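Local coordinates for protein beta-xylosidase (PDB 4MLG) that probably removes xylose units from the ends of xylo-oligosaccharides, as a beta-propeller beta-xylosidase of glycoside hydrolase family 43, at residues Met48-Val53 / His67-Arg72; Ala79-Trp84 / Pro100-Asn105; Gly131-Asp136 / Gly157-Tyr162; Cys182-Arg187 / Pro199-Ile204. All coordinates share one frame; numbering follows the deposited sequence.

Contact 1: Met48-Val53 / His67-Arg72; sequences MKDYHV and HGVVLR
Asp50-Val53 and His67-Arg72 pair antiparallel, their short axes 157° apart, as the two arms of a beta hairpin in the propeller fold of this family 43 hydrolase. Tyr51 gives its N to Leu71 O (2.8 Å) and receives Val70 N on its O (2.9 Å), so its two backbone bonds go to successive residues. Farther along, His67 N binds Val53 O, whereas the bond from Val53 N to Gly68 O is weak. Gly68 takes a positive phi of 85°, a backbone shape that glycine adopts readily. The Tyr51 and Leu71 side chains run side by side in the same direction, and Leu71 CD2 meets the ring at its edge, 3.6 Å from Tyr51 CD2. The phenol continues to strand 81-91, where OH is hydrogen-bonded to Trp84 O; Met97, Phe99 and Pro100 also touch this side chain. Val53 crosses Val70 at about a right angle, with CG2 against CG2 at 3.6 Å. His52 lays one ring face over Val69 N, while its NE2 lies 3.4 Å from Val69 CG2. That same methyl is also 3.6 Å from Asp50 OD2, so the imidazole and the carboxylate meet it from neighbouring directions. His67 NE2 is hydrogen-bonded to Ser55 OG, and the ring edge is turned to the opposite strand, with His67 CD2 3.1 Å from Val53 O.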
loop_
_atom_site.group_PDB
_atom_site.type_symbol
_atom_site.label_atom_id
_atom_site.label_comp_id
_atom_site.label_asym_id
_atom_site.label_seq_id
_atom_site.Cartn_x
_atom_site.Cartn_y
_atom_site.Cartn_z
ATOM N N MET A 48 8.089 3.835 -18.125
ATOM C CA MET A 48 9.511 3.535 -18.004
ATOM C C MET A 48 9.707 2.250 -17.207
ATOM O O MET A 48 8.869 1.894 -16.379
ATOM C CB MET A 48 10.259 4.696 -17.345
ATOM C CG MET A 48 10.116 6.016 -18.086
ATOM S SD MET A 48 8.553 6.842 -17.753
ATOM C CE MET A 48 8.988 7.791 -16.301
ATOM N N LYS A 49 10.808 1.551 -17.458
ATOM C CA LYS A 49 11.012 0.245 -16.839
ATOM C C LYS A 49 12.444 -0.025 -16.377
ATOM O O LYS A 49 12.736 -1.108 -15.872
ATOM C CB LYS A 49 10.548 -0.867 -17.785
ATOM C CG LYS A 49 11.159 -0.795 -19.174
ATOM C CD LYS A 49 10.609 -1.888 -20.074
ATOM C CE LYS A 49 11.168 -1.776 -21.484
ATOM N NZ LYS A 49 10.666 -2.863 -22.370
ATOM N N ASP A 50 13.333 0.952 -16.541
ATOM C CA ASP A 50 14.721 0.767 -16.125
ATOM C C ASP A 50 15.463 2.075 -15.834
ATOM O O ASP A 50 14.940 3.166 -16.063
ATOM C CB ASP A 50 15.489 -0.059 -17.161
ATOM C CG ASP A 50 15.577 0.630 -18.506
ATOM O OD1 ASP A 50 14.730 1.506 -18.781
ATOM O OD2 ASP A 50 16.490 0.295 -19.288
ATOM N N TYR A 51 16.686 1.944 -15.323
ATOM C CA TYR A 51 17.529 3.093 -15.005
ATOM C C TYR A 51 18.911 2.964 -15.637
ATOM O O TYR A 51 19.551 1.917 -15.539
ATOM C CB TYR A 51 17.698 3.237 -13.490
ATOM C CG TYR A 51 16.478 3.743 -12.759
ATOM C CD1 TYR A 51 15.638 4.685 -13.336
ATOM C CD2 TYR A 51 16.167 3.280 -11.488
ATOM C CE1 TYR A 51 14.520 5.151 -12.667
ATOM C CE2 TYR A 51 15.055 3.737 -10.812
ATOM C CZ TYR A 51 14.234 4.672 -11.405
ATOM O OH TYR A 51 13.126 5.126 -10.729
ATOM N N HIS A 52 19.363 4.035 -16.279
ATOM C CA HIS A 52 20.744 4.130 -16.735
ATOM C C HIS A 52 21.494 5.103 -15.829
ATOM O O HIS A 52 20.879 5.852 -15.069
ATOM C CB HIS A 52 20.809 4.610 -18.187
ATOM C CG HIS A 52 20.427 3.567 -19.191
ATOM N ND1 HIS A 52 21.334 3.012 -20.069
ATOM C CD2 HIS A 52 19.236 2.983 -19.464
ATOM C CE1 HIS A 52 20.720 2.129 -20.836
ATOM N NE2 HIS A 52 19.446 2.093 -20.489
ATOM N N VAL A 53 22.821 5.087 -15.903
ATOM C CA VAL A 53 23.639 6.018 -15.131
ATOM C C VAL A 53 24.703 6.671 -16.007
ATOM O O VAL A 53 25.537 5.988 -16.601
ATOM C CB VAL A 53 24.319 5.330 -13.927
ATOM C CG1 VAL A 53 25.340 6.257 -13.287
ATOM C CG2 VAL A 53 23.283 4.896 -12.905
ATOM N N HIS A 67 26.956 4.207 -18.362
ATOM C CA HIS A 67 27.349 3.050 -17.566
ATOM C C HIS A 67 26.391 1.879 -17.769
ATOM O O HIS A 67 26.584 0.804 -17.203
ATOM C CB HIS A 67 27.440 3.418 -16.083
ATOM C CG HIS A 67 28.519 4.408 -15.773
ATOM N ND1 HIS A 67 29.831 4.040 -15.566
ATOM C CD2 HIS A 67 28.480 5.754 -15.634
ATOM C CE1 HIS A 67 30.554 5.115 -15.313
ATOM N NE2 HIS A 67 29.758 6.170 -15.349
ATOM N N GLY A 68 25.359 2.098 -18.578
ATOM C CA GLY A 68 24.396 1.057 -18.886
ATOM C C GLY A 68 23.283 0.948 -17.861
ATOM O O GLY A 68 23.160 1.789 -16.972
ATOM N N VAL A 69 22.469 -0.095 -17.992
ATOM C CA VAL A 69 21.365 -0.336 -17.070
ATOM C C VAL A 69 21.875 -0.779 -15.700
ATOM O O VAL A 69 22.721 -1.668 -15.600
ATOM C CB VAL A 69 20.397 -1.399 -17.627
ATOM C CG1 VAL A 69 19.289 -1.699 -16.625
ATOM C CG2 VAL A 69 19.814 -0.940 -18.954
ATOM N N VAL A 70 21.359 -0.151 -14.648
ATOM C CA VAL A 70 21.758 -0.479 -13.283
ATOM C C VAL A 70 20.584 -1.026 -12.479
ATOM O O VAL A 70 20.763 -1.529 -11.369
ATOM C CB VAL A 70 22.318 0.751 -12.553
ATOM C CG1 VAL A 70 23.628 1.194 -13.185
ATOM C CG2 VAL A 70 21.297 1.879 -12.568
ATOM N N LEU A 71 19.386 -0.920 -13.046
ATOM C CA LEU A 71 18.175 -1.391 -12.385
ATOM C C LEU A 71 17.030 -1.502 -13.384
ATOM O O LEU A 71 16.851 -0.625 -14.228
ATOM C CB LEU A 71 17.780 -0.437 -11.253
ATOM C CG LEU A 71 16.641 -0.877 -10.329
ATOM C CD1 LEU A 71 17.071 -2.060 -9.477
ATOM C CD2 LEU A 71 16.174 0.276 -9.451
ATOM N N ARG A 72 16.262 -2.584 -13.289
ATOM C CA ARG A 72 15.061 -2.748 -14.103
ATOM C C ARG A 72 13.938 -3.362 -13.272
ATOM O O ARG A 72 14.189 -3.991 -12.244
ATOM C CB ARG A 72 15.345 -3.599 -15.344
ATOM C CG ARG A 72 15.667 -5.055 -15.053
ATOM C CD ARG A 72 15.990 -5.821 -16.329
ATOM N NE ARG A 72 17.188 -5.309 -16.991
ATOM C CZ ARG A 72 18.417 -5.769 -16.778
ATOM N NH1 ARG A 72 18.618 -6.758 -15.918
ATOM N NH2 ARG A 72 19.448 -5.242 -17.425
#

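Contact 2: Ala79-Trp84 / Pro100-Asn105; sequences AGRQLW and PLKDQN
Arg81 and Lys102 form the hydrogen-bonded antiparallel pair of this hairpin end, with Gly80 and Arg81 facing Lys102 in a classic beta bulge. The backbone bonds are long: Lys102 N reaches Arg81 O at 3.3 Å, and both Arg81 N to Lys102 O and Trp84 N to Pro100 O are weak. Apolar contact centres on Leu101, whose CG stands anti to the backbone N (chi1 -176°) and spreads its methyls along 79-84. Leu101 CD1 meets Leu83 CD2 at 3.8 Å, and Leu101 CD2 meets Ala79 CB at 3.9 Å. Trp84 CB rests on Pro100 CG, 3.7 Å away. Among the polar groups, the extended Lys102 chain lies alongside Gln82 and carries its CD over one face of the Arg81 guanidinium. A water accepts from both Gln82 NE2 and Lys102 NZ, the latter at 3.2 Å. Arg81 NH2 and Lys102 NZ are like charges 3.4 Å apart; salt bridges from Arg81 to Asp106 and Asp44 probably offset them. Asp103 OD1 accepts Asn105 N from above the carboxylate plane, forming an Asx turn, and also accepts from Ile107 N. In the propeller, strand 81-91 is an outer strand of its sheet, strand 94-102 pairs on its other side with strand 108-115, Tyr51 of strand 50-56 packs on Leu83, and Asn105 bonds to Gly131 and Asn165 of the second subunit.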
loop_
_atom_site.group_PDB
_atom_site.type_symbol
_atom_site.label_atom_id
_atom_site.label_comp_id
_atom_site.label_asym_id
_atom_site.label_seq_id
_atom_site.Cartn_x
_atom_site.Cartn_y
_atom_site.Cartn_z
ATOM N N ALA A 79 7.856 -5.503 -7.516
ATOM C CA ALA A 79 7.562 -4.671 -8.677
ATOM C C ALA A 79 6.160 -4.842 -9.248
ATOM O O ALA A 79 5.653 -5.957 -9.383
ATOM C CB ALA A 79 8.597 -4.893 -9.766
ATOM N N GLY A 80 5.547 -3.710 -9.575
ATOM C CA GLY A 80 4.307 -3.682 -10.323
ATOM C C GLY A 80 4.597 -3.116 -11.698
ATOM O O GLY A 80 4.760 -3.864 -12.661
ATOM N N ARG A 81 4.685 -1.792 -11.785
ATOM C CA ARG A 81 5.009 -1.123 -13.042
ATOM C C ARG A 81 5.450 0.326 -12.839
ATOM O O ARG A 81 5.218 0.917 -11.783
ATOM C CB ARG A 81 3.817 -1.174 -14.003
ATOM C CG ARG A 81 2.543 -0.554 -13.454
ATOM C CD ARG A 81 1.361 -0.863 -14.354
ATOM N NE ARG A 81 0.113 -0.306 -13.842
ATOM C CZ ARG A 81 -0.428 0.828 -14.270
ATOM N NH1 ARG A 81 0.169 1.530 -15.223
ATOM N NH2 ARG A 81 -1.570 1.260 -13.751
ATOM N N GLN A 82 6.104 0.871 -13.864
ATOM C CA GLN A 82 6.458 2.291 -13.941
ATOM C C GLN A 82 7.532 2.754 -12.952
ATOM O O GLN A 82 7.228 3.132 -11.821
ATOM C CB GLN A 82 5.204 3.168 -13.838
ATOM C CG GLN A 82 4.218 2.964 -14.982
ATOM C CD GLN A 82 2.863 3.585 -14.709
ATOM O OE1 GLN A 82 2.192 3.234 -13.739
ATOM N NE2 GLN A 82 2.452 4.514 -15.564
ATOM N N LEU A 83 8.786 2.722 -13.396
ATOM C CA LEU A 83 9.897 3.302 -12.647
ATOM C C LEU A 83 10.025 4.779 -12.984
ATOM O O LEU A 83 10.532 5.133 -14.048
ATOM C CB LEU A 83 11.211 2.605 -13.001
ATOM C CG LEU A 83 11.601 1.350 -12.227
ATOM C CD1 LEU A 83 12.955 0.845 -12.701
ATOM C CD2 LEU A 83 11.624 1.638 -10.735
ATOM N N TRP A 84 9.575 5.642 -12.081
ATOM C CA TRP A 84 9.600 7.076 -12.343
ATOM C C TRP A 84 10.856 7.754 -11.786
ATOM O O TRP A 84 11.875 7.097 -11.574
ATOM C CB TRP A 84 8.307 7.740 -11.851
ATOM C CG TRP A 84 7.114 7.421 -12.724
ATOM C CD1 TRP A 84 7.077 6.539 -13.769
ATOM C CD2 TRP A 84 5.799 7.989 -12.637
ATOM N NE1 TRP A 84 5.824 6.521 -14.332
ATOM C CE2 TRP A 84 5.021 7.401 -13.656
ATOM C CE3 TRP A 84 5.204 8.933 -11.796
ATOM C CZ2 TRP A 84 3.679 7.728 -13.855
ATOM C CZ3 TRP A 84 3.871 9.256 -11.996
ATOM C CH2 TRP A 84 3.124 8.655 -13.017
ATOM N N PRO A 100 10.686 5.474 -7.177
ATOM C CA PRO A 100 9.234 5.345 -7.073
ATOM C C PRO A 100 8.737 4.244 -8.005
ATOM O O PRO A 100 9.273 4.076 -9.100
ATOM C CB PRO A 100 8.739 6.708 -7.548
ATOM C CG PRO A 100 9.759 7.143 -8.532
ATOM C CD PRO A 100 11.080 6.565 -8.083
ATOM N N LEU A 101 7.729 3.501 -7.566
ATOM C CA LEU A 101 7.219 2.377 -8.342
ATOM C C LEU A 101 5.880 1.928 -7.783
ATOM O O LEU A 101 5.745 1.709 -6.578
ATOM C CB LEU A 101 8.212 1.212 -8.305
ATOM C CG LEU A 101 7.898 -0.037 -9.131
ATOM C CD1 LEU A 101 8.153 0.210 -10.608
ATOM C CD2 LEU A 101 8.719 -1.212 -8.637
ATOM N N LYS A 102 4.886 1.803 -8.655
ATOM C CA LYS A 102 3.602 1.262 -8.242
ATOM C C LYS A 102 3.809 -0.186 -7.830
ATOM O O LYS A 102 4.481 -0.943 -8.528
ATOM C CB LYS A 102 2.581 1.345 -9.377
ATOM C CG LYS A 102 2.149 2.757 -9.746
ATOM C CD LYS A 102 1.035 2.718 -10.782
ATOM C CE LYS A 102 0.515 4.104 -11.122
ATOM N NZ LYS A 102 -0.560 4.029 -12.151
ATOM N N ASP A 103 3.248 -0.568 -6.687
ATOM C CA ASP A 103 3.331 -1.952 -6.240
ATOM C C ASP A 103 2.386 -2.829 -7.056
ATOM O O ASP A 103 1.846 -2.399 -8.074
ATOM C CB ASP A 103 3.030 -2.069 -4.743
ATOM C CG ASP A 103 1.721 -1.405 -4.350
ATOM O OD1 ASP A 103 0.840 -1.239 -5.218
ATOM O OD2 ASP A 103 1.570 -1.053 -3.161
ATOM N N GLN A 104 2.171 -4.055 -6.598
ATOM C CA GLN A 104 1.304 -4.978 -7.316
ATOM C C GLN A 104 -0.173 -4.643 -7.110
ATOM O O GLN A 104 -1.056 -5.352 -7.592
ATOM C CB GLN A 104 1.622 -6.417 -6.917
ATOM C CG GLN A 104 3.043 -6.818 -7.278
ATOM C CD GLN A 104 3.464 -8.127 -6.652
ATOM O OE1 GLN A 104 2.641 -8.868 -6.116
ATOM N NE2 GLN A 104 4.759 -8.419 -6.713
ATOM N N ASN A 105 -0.429 -3.550 -6.397
ATOM C CA ASN A 105 -1.779 -3.032 -6.229
ATOM C C ASN A 105 -1.936 -1.683 -6.928
ATOM O O ASN A 105 -2.880 -0.939 -6.654
ATOM C CB ASN A 105 -2.118 -2.895 -4.744
ATOM C CG ASN A 105 -2.080 -4.222 -4.011
ATOM O OD1 ASN A 105 -1.272 -4.421 -3.105
ATOM N ND2 ASN A 105 -2.963 -5.135 -4.398
HETATM O O HOH W 1 0.153 5.284 -15.012
#

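Contact 3: Gly131-Asp136 / Gly157-Tyr162; sequences GSYSMD and GQLQRY
Tyr133 and Tyr162 bring together two loops of the beta-propeller, one leading into strand 138-141 and the other containing the short 3-10 turn 159-161. Their side chains slide past each other in opposite directions, with planes inclined at 34° and centroids 4.3 Å apart, an oblique pairing that is neither a stack nor edge-to-face. Tyr133 CB lies over the Tyr162 ring, 3.9 Å from its centroid, in a CH-pi contact; with CG between the backbone N and the carbonyl carbon (chi1 64°), Tyr133 CD1 comes over that face too, off toward the rim and 3.4 Å from Tyr162 CD2. Leu159 adds CD1 at 4.1 Å from Tyr133 CE1, Phe151 meets the Tyr133 ring edge-to-face, and Tyr133 OH is hydrogen-bonded to Asn165. Ser134 turns OG away from its own N (chi1 -170°) and donates to Gly157 O at 2.9 Å, approaching from above the carbonyl plane. Met135 CG and SD both lie against Gly157 CA, SD at 3.6 Å; the bend at chi2 is what turns SD to it. The Met135 side chain also lies about 3 Å from a bound sulfate, which may mark a pocket, and the next residue, Asp136, touches the calcium-site residues Asp85 and His274. Asn105 and Ile107 of the second subunit pack on Tyr133 and Tyr162 respectively, placing the pair at the dimer interface. A water ties the loops: it accepts from Ser134 N and Tyr162 OH and donates to Gln158 OE1, 2.9 Å away.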
loop_
_atom_site.group_PDB
_atom_site.type_symbol
_atom_site.label_atom_id
_atom_site.label_comp_id
_atom_site.label_asym_id
_atom_site.label_seq_id
_atom_site.Cartn_x
_atom_site.Cartn_y
_atom_site.Cartn_z
ATOM N N GLY A 131 5.473 2.773 4.956
ATOM C CA GLY A 131 4.775 4.039 5.077
ATOM C C GLY A 131 4.934 4.935 3.864
ATOM O O GLY A 131 4.270 5.966 3.755
ATOM N N SER A 132 5.814 4.539 2.950
ATOM C CA SER A 132 6.097 5.338 1.762
ATOM C C SER A 132 4.898 5.407 0.822
ATOM O O SER A 132 4.118 4.458 0.721
ATOM C CB SER A 132 7.307 4.775 1.016
ATOM O OG SER A 132 7.064 3.448 0.586
ATOM N N TYR A 133 4.757 6.538 0.141
ATOM C CA TYR A 133 3.683 6.728 -0.825
ATOM C C TYR A 133 4.047 7.821 -1.824
ATOM O O TYR A 133 5.063 8.499 -1.664
ATOM C CB TYR A 133 2.364 7.050 -0.117
ATOM C CG TYR A 133 2.355 8.347 0.665
ATOM C CD1 TYR A 133 1.845 9.511 0.106
ATOM C CD2 TYR A 133 2.839 8.405 1.967
ATOM C CE1 TYR A 133 1.823 10.696 0.813
ATOM C CE2 TYR A 133 2.822 9.589 2.685
ATOM C CZ TYR A 133 2.312 10.731 2.101
ATOM O OH TYR A 133 2.289 11.914 2.804
ATOM N N SER A 134 3.218 7.977 -2.852
ATOM C CA SER A 134 3.471 8.935 -3.928
ATOM C C SER A 134 4.818 8.689 -4.612
ATOM O O SER A 134 5.336 7.573 -4.588
ATOM C CB SER A 134 3.365 10.376 -3.425
ATOM O OG SER A 134 3.392 11.291 -4.504
ATOM N N MET A 135 5.385 9.729 -5.217
ATOM C CA MET A 135 6.593 9.565 -6.021
ATOM C C MET A 135 7.509 10.790 -6.040
ATOM O O MET A 135 7.402 11.675 -5.188
ATOM C CB MET A 135 6.210 9.176 -7.450
ATOM C CG MET A 135 4.912 9.803 -7.923
ATOM S SD MET A 135 4.974 11.604 -8.029
ATOM C CE MET A 135 5.331 11.827 -9.769
ATOM N N ASP A 136 8.402 10.824 -7.027
ATOM C CA ASP A 136 9.404 11.884 -7.176
ATOM C C ASP A 136 10.179 12.207 -5.897
ATOM O O ASP A 136 10.111 13.328 -5.396
ATOM C CB ASP A 136 8.766 13.159 -7.737
ATOM C CG ASP A 136 8.490 13.069 -9.225
ATOM O OD1 ASP A 136 8.591 11.956 -9.782
ATOM O OD2 ASP A 136 8.165 14.109 -9.838
ATOM N N GLY A 157 0.664 11.100 -9.560
ATOM C CA GLY A 157 1.531 10.803 -8.434
ATOM C C GLY A 157 0.781 10.370 -7.188
ATOM O O GLY A 157 1.395 10.024 -6.179
ATOM N N GLN A 158 -0.547 10.410 -7.260
ATOM C CA GLN A 158 -1.417 9.894 -6.203
ATOM C C GLN A 158 -1.285 10.623 -4.867
ATOM O O GLN A 158 -1.731 10.115 -3.838
ATOM C CB GLN A 158 -1.189 8.389 -6.002
ATOM C CG GLN A 158 -1.361 7.558 -7.262
ATOM C CD GLN A 158 -0.910 6.122 -7.078
ATOM O OE1 GLN A 158 -0.343 5.765 -6.045
ATOM N NE2 GLN A 158 -1.160 5.290 -8.082
ATOM N N LEU A 159 -0.688 11.811 -4.882
ATOM C CA LEU A 159 -0.493 12.580 -3.655
ATOM C C LEU A 159 -1.823 13.028 -3.056
ATOM O O LEU A 159 -1.941 13.197 -1.844
ATOM C CB LEU A 159 0.405 13.793 -3.915
ATOM C CG LEU A 159 0.802 14.671 -2.726
ATOM C CD1 LEU A 159 1.643 13.890 -1.729
ATOM C CD2 LEU A 159 1.547 15.909 -3.204
ATOM N N GLN A 160 -2.825 13.210 -3.911
ATOM C CA GLN A 160 -4.138 13.664 -3.461
ATOM C C GLN A 160 -4.942 12.553 -2.791
ATOM O O GLN A 160 -5.963 12.816 -2.156
ATOM C CB GLN A 160 -4.937 14.280 -4.616
ATOM C CG GLN A 160 -5.249 13.330 -5.762
ATOM C CD GLN A 160 -4.069 13.120 -6.690
ATOM O OE1 GLN A 160 -3.038 13.782 -6.561
ATOM N NE2 GLN A 160 -4.212 12.196 -7.632
ATOM N N ARG A 161 -4.480 11.314 -2.930
ATOM C CA ARG A 161 -5.147 10.184 -2.296
ATOM C C ARG A 161 -4.881 10.149 -0.793
ATOM O O ARG A 161 -5.533 9.407 -0.057
ATOM C CB ARG A 161 -4.690 8.866 -2.925
ATOM C CG ARG A 161 -5.077 8.686 -4.384
ATOM C CD ARG A 161 -4.582 7.345 -4.906
ATOM N NE ARG A 161 -5.015 7.079 -6.274
ATOM C CZ ARG A 161 -4.719 5.970 -6.944
ATOM N NH1 ARG A 161 -3.989 5.023 -6.371
ATOM N NH2 ARG A 161 -5.154 5.804 -8.186
ATOM N N TYR A 162 -3.928 10.957 -0.340
ATOM C CA TYR A 162 -3.490 10.913 1.050
ATOM C C TYR A 162 -3.692 12.236 1.786
ATOM O O TYR A 162 -3.478 13.313 1.228
ATOM C CB TYR A 162 -2.014 10.502 1.130
ATOM C CG TYR A 162 -1.693 9.200 0.429
ATOM C CD1 TYR A 162 -1.690 7.996 1.121
ATOM C CD2 TYR A 162 -1.388 9.177 -0.926
ATOM C CE1 TYR A 162 -1.397 6.805 0.482
ATOM C CE2 TYR A 162 -1.092 7.992 -1.572
ATOM C CZ TYR A 162 -1.098 6.811 -0.865
ATOM O OH TYR A 162 -0.804 5.631 -1.508
HETATM O O HOH W 2 0.792 5.972 -3.357
#

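Contact 4: Cys182-Arg187 / Pro199-Ile204; sequences CPKVVR and PRDLMI
Lys184 and Asp201 project side by side in the same direction across a beta hairpin of the propeller, formed by strands 184-188 and 200-205. The lysine chain is bent at chi2 (-63°), which swings NZ round to Asp201 OD1 in a salt bridge; the modelled separation of 2.3 Å is too short to be taken literally. Lys184 also packs on Tyr133 and Phe151. The backbones are bonded: in the antiparallel pair of Val185 and Arg200, Val185 N to Arg200 O and Arg200 N to Val185 O are both 3.0 Å. Leu202 N adds an almost straight bond to Pro183 O, 2.8 Å long at 169°. Val185 and Arg200 point to one face of the sheet, their side chains slanting across each other with Val185 CG1 3.9 Å from Arg200 CG. The guanidinium beyond is held by Glu197 in a salt bridge. Just before the second strand, Pro199 lies alongside Val186 of the first, pointing the same way, and Val186 CB meets Pro199 CG at 3.8 Å. Pro183 instead meets Ile204 at about a right angle, with its CD 3.9 Å from Ile204 CD1, and its CG rests near Leu202 CB. Phe236 of strand 233-239 touches Pro183, Leu202 and Ile204, giving this end of the hairpin an aromatic cover. Cys182 CB points toward the other strand and lies near Asp201 OD1, and close by a water accepts from Cys182 N while donating to Asp201 OD1, 2.9 Å away.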
loop_
_atom_site.group_PDB
_atom_site.type_symbol
_atom_site.label_atom_id
_atom_site.label_comp_id
_atom_site.label_asym_id
_atom_site.label_seq_id
_atom_site.Cartn_x
_atom_site.Cartn_y
_atom_site.Cartn_z
ATOM N N CYS A 182 0.747 20.261 -0.083
ATOM C CA CYS A 182 2.166 20.537 0.085
ATOM C C CYS A 182 2.986 19.304 -0.259
ATOM O O CYS A 182 2.506 18.179 -0.120
ATOM C CB CYS A 182 2.457 20.954 1.529
ATOM S SG CYS A 182 1.446 22.316 2.146
ATOM N N PRO A 183 4.231 19.510 -0.716
ATOM C CA PRO A 183 5.154 18.382 -0.857
ATOM C C PRO A 183 5.501 17.840 0.526
ATOM O O PRO A 183 5.317 18.545 1.517
ATOM C CB PRO A 183 6.386 19.018 -1.510
ATOM C CG PRO A 183 6.306 20.460 -1.146
ATOM C CD PRO A 183 4.843 20.782 -1.136
ATOM N N LYS A 184 5.985 16.606 0.597
ATOM C CA LYS A 184 6.250 15.983 1.886
ATOM C C LYS A 184 7.737 15.914 2.200
ATOM O O LYS A 184 8.568 15.788 1.302
ATOM C CB LYS A 184 5.636 14.583 1.936
ATOM C CG LYS A 184 4.120 14.569 1.845
ATOM C CD LYS A 184 3.499 15.296 3.026
ATOM C CE LYS A 184 1.983 15.318 2.930
ATOM N NZ LYS A 184 1.373 16.004 4.103
ATOM N N VAL A 185 8.060 16.003 3.486
ATOM C CA VAL A 185 9.435 15.895 3.955
ATOM C C VAL A 185 9.512 14.875 5.089
ATOM O O VAL A 185 8.652 14.848 5.971
ATOM C CB VAL A 185 9.982 17.262 4.429
ATOM C CG1 VAL A 185 9.013 17.924 5.400
ATOM C CG2 VAL A 185 11.359 17.109 5.055
ATOM N N VAL A 186 10.529 14.021 5.054
ATOM C CA VAL A 186 10.714 13.024 6.098
ATOM C C VAL A 186 12.198 12.725 6.311
ATOM O O VAL A 186 12.971 12.648 5.354
ATOM C CB VAL A 186 9.923 11.724 5.793
ATOM C CG1 VAL A 186 10.392 11.094 4.490
ATOM C CG2 VAL A 186 10.036 10.737 6.947
ATOM N N ARG A 187 12.597 12.588 7.571
ATOM C CA ARG A 187 13.980 12.271 7.897
ATOM C C ARG A 187 14.213 10.766 7.824
ATOM O O ARG A 187 13.426 9.980 8.351
ATOM C CB ARG A 187 14.348 12.803 9.284
ATOM C CG ARG A 187 15.796 12.549 9.686
ATOM C CD ARG A 187 16.130 13.174 11.036
ATOM N NE ARG A 187 15.322 12.624 12.121
ATOM C CZ ARG A 187 15.668 11.568 12.851
ATOM N NH1 ARG A 187 16.812 10.938 12.613
ATOM N NH2 ARG A 187 14.870 11.138 13.819
ATOM N N PRO A 199 6.372 11.503 7.886
ATOM C CA PRO A 199 6.456 12.603 6.919
ATOM C C PRO A 199 5.496 13.731 7.278
ATOM O O PRO A 199 4.484 13.493 7.937
ATOM C CB PRO A 199 6.024 11.944 5.606
ATOM C CG PRO A 199 6.344 10.498 5.788
ATOM C CD PRO A 199 6.075 10.215 7.236
ATOM N N ARG A 200 5.816 14.948 6.852
ATOM C CA ARG A 200 4.984 16.104 7.158
ATOM C C ARG A 200 4.991 17.112 6.014
ATOM O O ARG A 200 5.841 17.049 5.125
ATOM C CB ARG A 200 5.444 16.766 8.459
ATOM C CG ARG A 200 6.951 16.936 8.573
ATOM C CD ARG A 200 7.344 17.498 9.930
ATOM N NE ARG A 200 8.394 16.706 10.564
ATOM C CZ ARG A 200 8.969 17.014 11.722
ATOM N NH1 ARG A 200 8.600 18.106 12.379
ATOM N NH2 ARG A 200 9.916 16.234 12.223
ATOM N N ASP A 201 4.035 18.033 6.042
ATOM C CA ASP A 201 3.937 19.067 5.019
ATOM C C ASP A 201 5.171 19.961 4.995
ATOM O O ASP A 201 5.603 20.468 6.033
ATOM C CB ASP A 201 2.691 19.932 5.240
ATOM C CG ASP A 201 1.407 19.213 4.878
ATOM O OD1 ASP A 201 1.442 18.343 3.984
ATOM O OD2 ASP A 201 0.358 19.524 5.481
ATOM N N LEU A 202 5.743 20.138 3.808
ATOM C CA LEU A 202 6.747 21.168 3.596
ATOM C C LEU A 202 6.016 22.397 3.085
ATOM O O LEU A 202 5.813 22.550 1.880
ATOM C CB LEU A 202 7.795 20.728 2.576
ATOM C CG LEU A 202 8.956 21.713 2.411
ATOM C CD1 LEU A 202 9.907 21.626 3.599
ATOM C CD2 LEU A 202 9.695 21.491 1.102
ATOM N N MET A 203 5.608 23.261 4.007
ATOM C CA MET A 203 4.774 24.407 3.667
ATOM C C MET A 203 5.462 25.367 2.700
ATOM O O MET A 203 6.554 25.864 2.972
ATOM C CB MET A 203 4.352 25.153 4.934
ATOM C CG MET A 203 3.688 24.267 5.974
ATOM S SD MET A 203 3.287 25.150 7.494
ATOM C CE MET A 203 1.969 26.221 6.933
ATOM N N ILE A 204 4.819 25.608 1.562
ATOM C CA ILE A 204 5.275 26.631 0.632
ATOM C C ILE A 204 4.338 27.831 0.735
ATOM O O ILE A 204 3.123 27.694 0.580
ATOM C CB ILE A 204 5.332 26.109 -0.816
ATOM C CG1 ILE A 204 6.101 24.788 -0.870
ATOM C CG2 ILE A 204 5.986 27.135 -1.725
ATOM C CD1 ILE A 204 6.257 24.228 -2.262
HETATM O O HOH W 3 -0.715 19.169 2.183
#

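In the fold
Contacts 1, 2 and 4 each join the two arms of a beta hairpin and are partly buried; contact 3 is buried and joins loops, depending on side chains and a water where the others have interstrand backbone bonds. Charge also separates them: contact 4 has a salt bridge across its strands, contact 2 sets like charges close together, and the side-chain contacts of contact 1 are largely apolar. Contacts 1 and 2 meet where Met48 O and Leu83 N probably bond. Contacts 2 and 3 pack through Pro100 and Met135, and both reach the second subunit; contact 3 touches contact 4 through Tyr133 and Lys184. Contacts 1 and 4 lie on opposite sides of the chain's centre, nearest atoms about 17 Å apart.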